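PDB 5TZP: Bcl-2-like protein FPV039 from Fowlpox virus, which blocks apoptosis of the infected host cell by sequestering and inactivating several proapoptotic Bcl-2 proteins, BAX and BAK1 among them. Local coordinates for residues Asn60-Glu63 and Phe64-Ile67; Cys98-Tyr101 and Ser102-Lys106. One frame throughout, in Å; residues are numbered along the deposited sequence. Where two conformers were deposited one is given.

Contact 1 (Asn60-Glu63 and Phe64-Ile67)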
# COMPACT_ATOMS: atom_id res chain seq x y z
N ASN A 60 9.78 8.29 5.72
CA ASN A 60 9.44 9.11 4.56
C ASN A 60 8.27 10.02 4.72
O ASN A 60 7.91 10.69 3.76
CB ASN A 60 9.17 8.20 3.34
CG ASN A 60 10.34 7.34 3.01
OD1 ASN A 60 11.28 7.83 2.37
ND2 ASN A 60 10.27 6.07 3.32
N TYR A 61 7.71 10.13 5.93
CA TYR A 61 6.48 10.92 6.06
C TYR A 61 6.66 12.37 5.63
O TYR A 61 5.71 12.93 5.08
CB TYR A 61 5.87 10.88 7.49
CG TYR A 61 6.58 11.72 8.50
CD1 TYR A 61 7.67 11.30 9.22
CD2 TYR A 61 6.15 13.01 8.69
CE1 TYR A 61 8.32 12.16 10.09
CE2 TYR A 61 6.79 13.86 9.55
CZ TYR A 61 7.82 13.44 10.26
OH TYR A 61 8.58 14.26 11.04
N ASN A 62 7.83 12.99 5.82
CA ASN A 62 7.98 14.38 5.38
C ASN A 62 7.92 14.52 3.87
O ASN A 62 7.38 15.48 3.35
CB ASN A 62 9.30 14.97 5.88
CG ASN A 62 9.32 15.11 7.42
OD1 ASN A 62 10.09 14.40 8.14
ND2 ASN A 62 8.60 16.02 7.87
N GLU A 63 8.44 13.51 3.17
CA GLU A 63 8.33 13.52 1.72
C GLU A 63 6.89 13.29 1.28
O GLU A 63 6.39 13.94 0.35
CB GLU A 63 9.25 12.41 1.17
CG GLU A 63 9.63 12.66 -0.35
CD GLU A 63 10.65 13.72 -0.54
OE1 GLU A 63 11.05 14.07 -1.66
OE2 GLU A 63 11.19 14.32 0.47
N PHE A 64 6.22 12.38 1.97
CA PHE A 64 4.82 12.12 1.68
C PHE A 64 4.00 13.38 1.89
O PHE A 64 3.06 13.65 1.12
CB PHE A 64 4.26 10.99 2.59
CG PHE A 64 4.78 9.60 2.34
CD1 PHE A 64 5.62 9.32 1.25
CD2 PHE A 64 4.39 8.57 3.14
CE1 PHE A 64 6.06 8.00 1.05
CE2 PHE A 64 4.80 7.28 2.92
CZ PHE A 64 5.67 7.01 1.86
N ASP A 65 4.35 14.18 2.92
CA ASP A 65 3.63 15.39 3.18
C ASP A 65 3.73 16.36 1.99
O ASP A 65 2.74 17.03 1.59
CB ASP A 65 4.12 16.09 4.48
CG ASP A 65 3.62 15.41 5.74
OD1 ASP A 65 2.62 14.63 5.69
OD2 ASP A 65 4.27 15.65 6.80
N ILE A 66 4.93 16.51 1.44
CA ILE A 66 5.05 17.38 0.26
C ILE A 66 4.22 16.83 -0.91
O ILE A 66 3.47 17.58 -1.55
CB ILE A 66 6.50 17.58 -0.10
CG1 ILE A 66 7.22 18.33 1.04
CG2 ILE A 66 6.58 18.36 -1.43
CD1 ILE A 66 8.69 18.55 0.79
N ILE A 67 4.31 15.53 -1.14
CA ILE A 67 3.57 14.90 -2.25
C ILE A 67 2.08 15.18 -2.10
O ILE A 67 1.38 15.58 -3.04
CB ILE A 67 3.90 13.40 -2.28
CG1 ILE A 67 5.30 13.14 -2.83
CG2 ILE A 67 2.81 12.67 -3.12
CD1 ILE A 67 5.83 11.81 -2.61
O HOH W 1 6.23 17.30 7.46

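Contact 2 (Cys98-Tyr101 and Ser102-Lys106). With EDO (1,2-ethanediol), chain C.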
# COMPACT_ATOMS: atom_id res chain seq x y z
N CYS A 98 -0.57 5.06 0.81
CA CYS A 98 -2.02 5.19 0.71
C CYS A 98 -2.67 5.18 2.08
O CYS A 98 -3.68 5.89 2.27
CB CYS A 98 -2.61 4.11 -0.18
SG CYS A 98 -2.34 4.39 -1.94
N ALA A 99 -2.17 4.39 3.05
CA ALA A 99 -2.67 4.48 4.42
C ALA A 99 -2.43 5.87 4.99
O ALA A 99 -3.33 6.49 5.57
CB ALA A 99 -2.04 3.41 5.30
N TYR A 100 -1.20 6.37 4.85
CA TYR A 100 -0.85 7.68 5.34
C TYR A 100 -1.76 8.75 4.73
O TYR A 100 -2.30 9.63 5.44
CB TYR A 100 0.63 7.92 4.98
CG TYR A 100 1.23 9.16 5.56
CD1 TYR A 100 1.68 9.21 6.89
CD2 TYR A 100 1.26 10.37 4.87
CE1 TYR A 100 2.16 10.34 7.46
CE2 TYR A 100 1.76 11.54 5.44
CZ TYR A 100 2.22 11.49 6.73
OH TYR A 100 2.69 12.65 7.31
N TYR A 101 -1.96 8.67 3.41
CA TYR A 101 -2.82 9.56 2.66
C TYR A 101 -4.25 9.50 3.18
O TYR A 101 -4.88 10.56 3.39
CB TYR A 101 -2.70 9.17 1.16
CG TYR A 101 -3.70 9.81 0.24
CD1 TYR A 101 -3.56 11.11 -0.17
CD2 TYR A 101 -4.81 9.15 -0.18
CE1 TYR A 101 -4.48 11.70 -1.01
CE2 TYR A 101 -5.74 9.74 -1.01
CZ TYR A 101 -5.53 11.01 -1.41
OH TYR A 101 -6.47 11.62 -2.25
N SER A 102 -4.78 8.29 3.32
CA SER A 102 -6.17 8.11 3.77
C SER A 102 -6.44 8.87 5.05
O SER A 102 -7.49 9.54 5.20
CB SER A 102 -6.41 6.62 3.98
OG SER A 102 -7.68 6.25 4.54
N LYS A 103 -5.52 8.80 6.01
CA LYS A 103 -5.73 9.48 7.27
C LYS A 103 -5.66 10.99 7.08
O LYS A 103 -6.39 11.74 7.72
CB LYS A 103 -4.72 8.96 8.29
CG LYS A 103 -4.95 9.51 9.67
CD LYS A 103 -3.99 8.87 10.67
CE LYS A 103 -4.17 9.47 12.10
NZ LYS A 103 -5.49 9.17 12.73
N LYS A 104 -4.80 11.47 6.20
CA LYS A 104 -4.69 12.89 5.96
C LYS A 104 -5.92 13.48 5.30
O LYS A 104 -6.21 14.66 5.50
CB LYS A 104 -3.47 13.23 5.09
CG LYS A 104 -2.10 12.97 5.74
CD LYS A 104 -1.89 13.78 7.00
CE LYS A 104 -0.51 13.51 7.51
NZ LYS A 104 -0.32 14.18 8.88
N VAL A 105 -6.62 12.72 4.46
CA VAL A 105 -7.76 13.21 3.69
C VAL A 105 -9.10 12.85 4.36
O VAL A 105 -10.15 13.16 3.77
CB VAL A 105 -7.71 12.79 2.19
CG1 VAL A 105 -6.48 13.36 1.52
CG2 VAL A 105 -7.90 11.28 2.05
N LYS A 106 -9.10 12.26 5.53
CA LYS A 106 -10.34 11.98 6.24
C LYS A 106 -11.19 13.24 6.35
O LYS A 106 -10.70 14.32 6.70
CB LYS A 106 -10.00 11.44 7.62
CG LYS A 106 -11.28 10.99 8.43
CD LYS A 106 -10.94 10.76 9.87
CE LYS A 106 -11.40 11.93 10.72
NZ LYS A 106 -13.01 12.01 10.70
C1 EDO C . -8.05 11.01 -5.51
O1 EDO C . -6.79 11.15 -4.90
C2 EDO C . -8.77 12.29 -5.75
O2 EDO C . -7.98 12.86 -6.86
O HOH W 2 2.76 15.56 9.06
O HOH W 3 2.24 13.17 9.92

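Contact 1 (Asn60-Glu63 and Phe64-Ile67)
Two groups grip the carbonyl oxygen of Asn60: Phe64 N, at 3.0 Å from Asn60 O, and Glu63 N, whose bond is weak. Here helix 43-68 is kinked: neither Asn62 N nor Glu63 N makes the regular bond to the residue four before it, and regular i to i+4 bonding resumes with Phe64. The shortest of those bonds runs 2.8 Å from Asp65 N to Tyr61 O.

Side chains pack along the turn on two flanks. On one, Asn60 lays CB over a face of the Phe64 ring, 4.2 Å from the ring centroid, a CH-pi contact displaced toward CE1 and CZ. CG of Phe64 lies opposite its own carbonyl carbon (chi1 -69°), which swings the ring back along the helix beneath Asn60 and brings Asn60 O over the same ring, 3.6 Å from Phe64 CG. The amide of Asn60 looks elsewhere, its ND2 bonding Val56 O one turn earlier.

On the other flank the Asp65 carboxylate stands at the edge of the Tyr61 ring, OD2 3.8 Å from CD2, with the two planes 75° apart. A water joins Asn62 to this carboxylate, accepting from Asn62 ND2 at 2.7 Å and donating to Asp65 OD2 at 2.6 Å. The second oxygen, OD1, is held by Tyr100, so both ends of the carboxylate are engaged and its rotation is probably fixed.

Phe64 and Ile67 are buried and, with Asn60, pack on apolar side chains of the bound Bik BH3 peptide, forming part of the Bcl-2 groove. Behind them lies helix 88-105: Phe97 meets the Phe64 ring edge-to-face and also touches Ile67, while Tyr61 rests on Tyr100.

Contact 2 (Cys98-Tyr101 and Ser102-Lys106)
Ser102 N gives the shortest backbone bond of this turn, 2.8 Å to Cys98 O, and three more i to i+4 bonds carry the alpha-helix on to Val105 N, which meets Tyr101 O at 3.0 Å. This is the last part of helix 88-105 in the Bcl-2 fold; Cys98 and Ala99 are the closing residues of the BH1 motif.

Among the side chains, Tyr100 and Lys104 share a bridging water that donates to Tyr100 OH at 2.7 Å and gives Lys104 NZ an acceptor at 2.9 Å. The phenol oxygen also bonds Asp65 of helix 43-68. Lys104 bends at chi2 (-60°), folding its chain back along the tyrosine so that CE lies 3.3 Å from Tyr100 OH and slants against the outer part of the ring.

Ser102 is buried on another side of the helix, with its side chain against Ile27 and Ile118. Cys98 turns to helix 115-136, touching Ile118 and Ile122.

Tyr101 packs along the helix on Val105, which sets CG1 over one face of its ring, a CH-pi contact 4.1 Å from the centroid, while CG2 comes over the same face. At the far end of that ring, Tyr101 OH and O1 of a bound 1,2-ethanediol share a hydrogen bond of 2.7 Å.

How the contacts relate
Contact 1 and contact 2 lie on two different helices, 43-68 and 88-105, with centres about 12 Å apart, and they meet directly. The main tie is a probable hydrogen bond of 2.6 Å between Asp65 OD1 and Tyr100 OH. Around it, Tyr61 CB packs 3.6 Å from Tyr100 OH, and Phe64 CB lies 3.8 Å from Tyr100 CD2, so the Tyr100 side chain is wedged against the turn of contact 1. Lys104 CE also lies 3.8 Å from Asp65 OD1. Through this junction the turn whose Asn60, Phe64 and Ile67 pack on the bound BH3 peptide is joined to the helix holding the end of BH1.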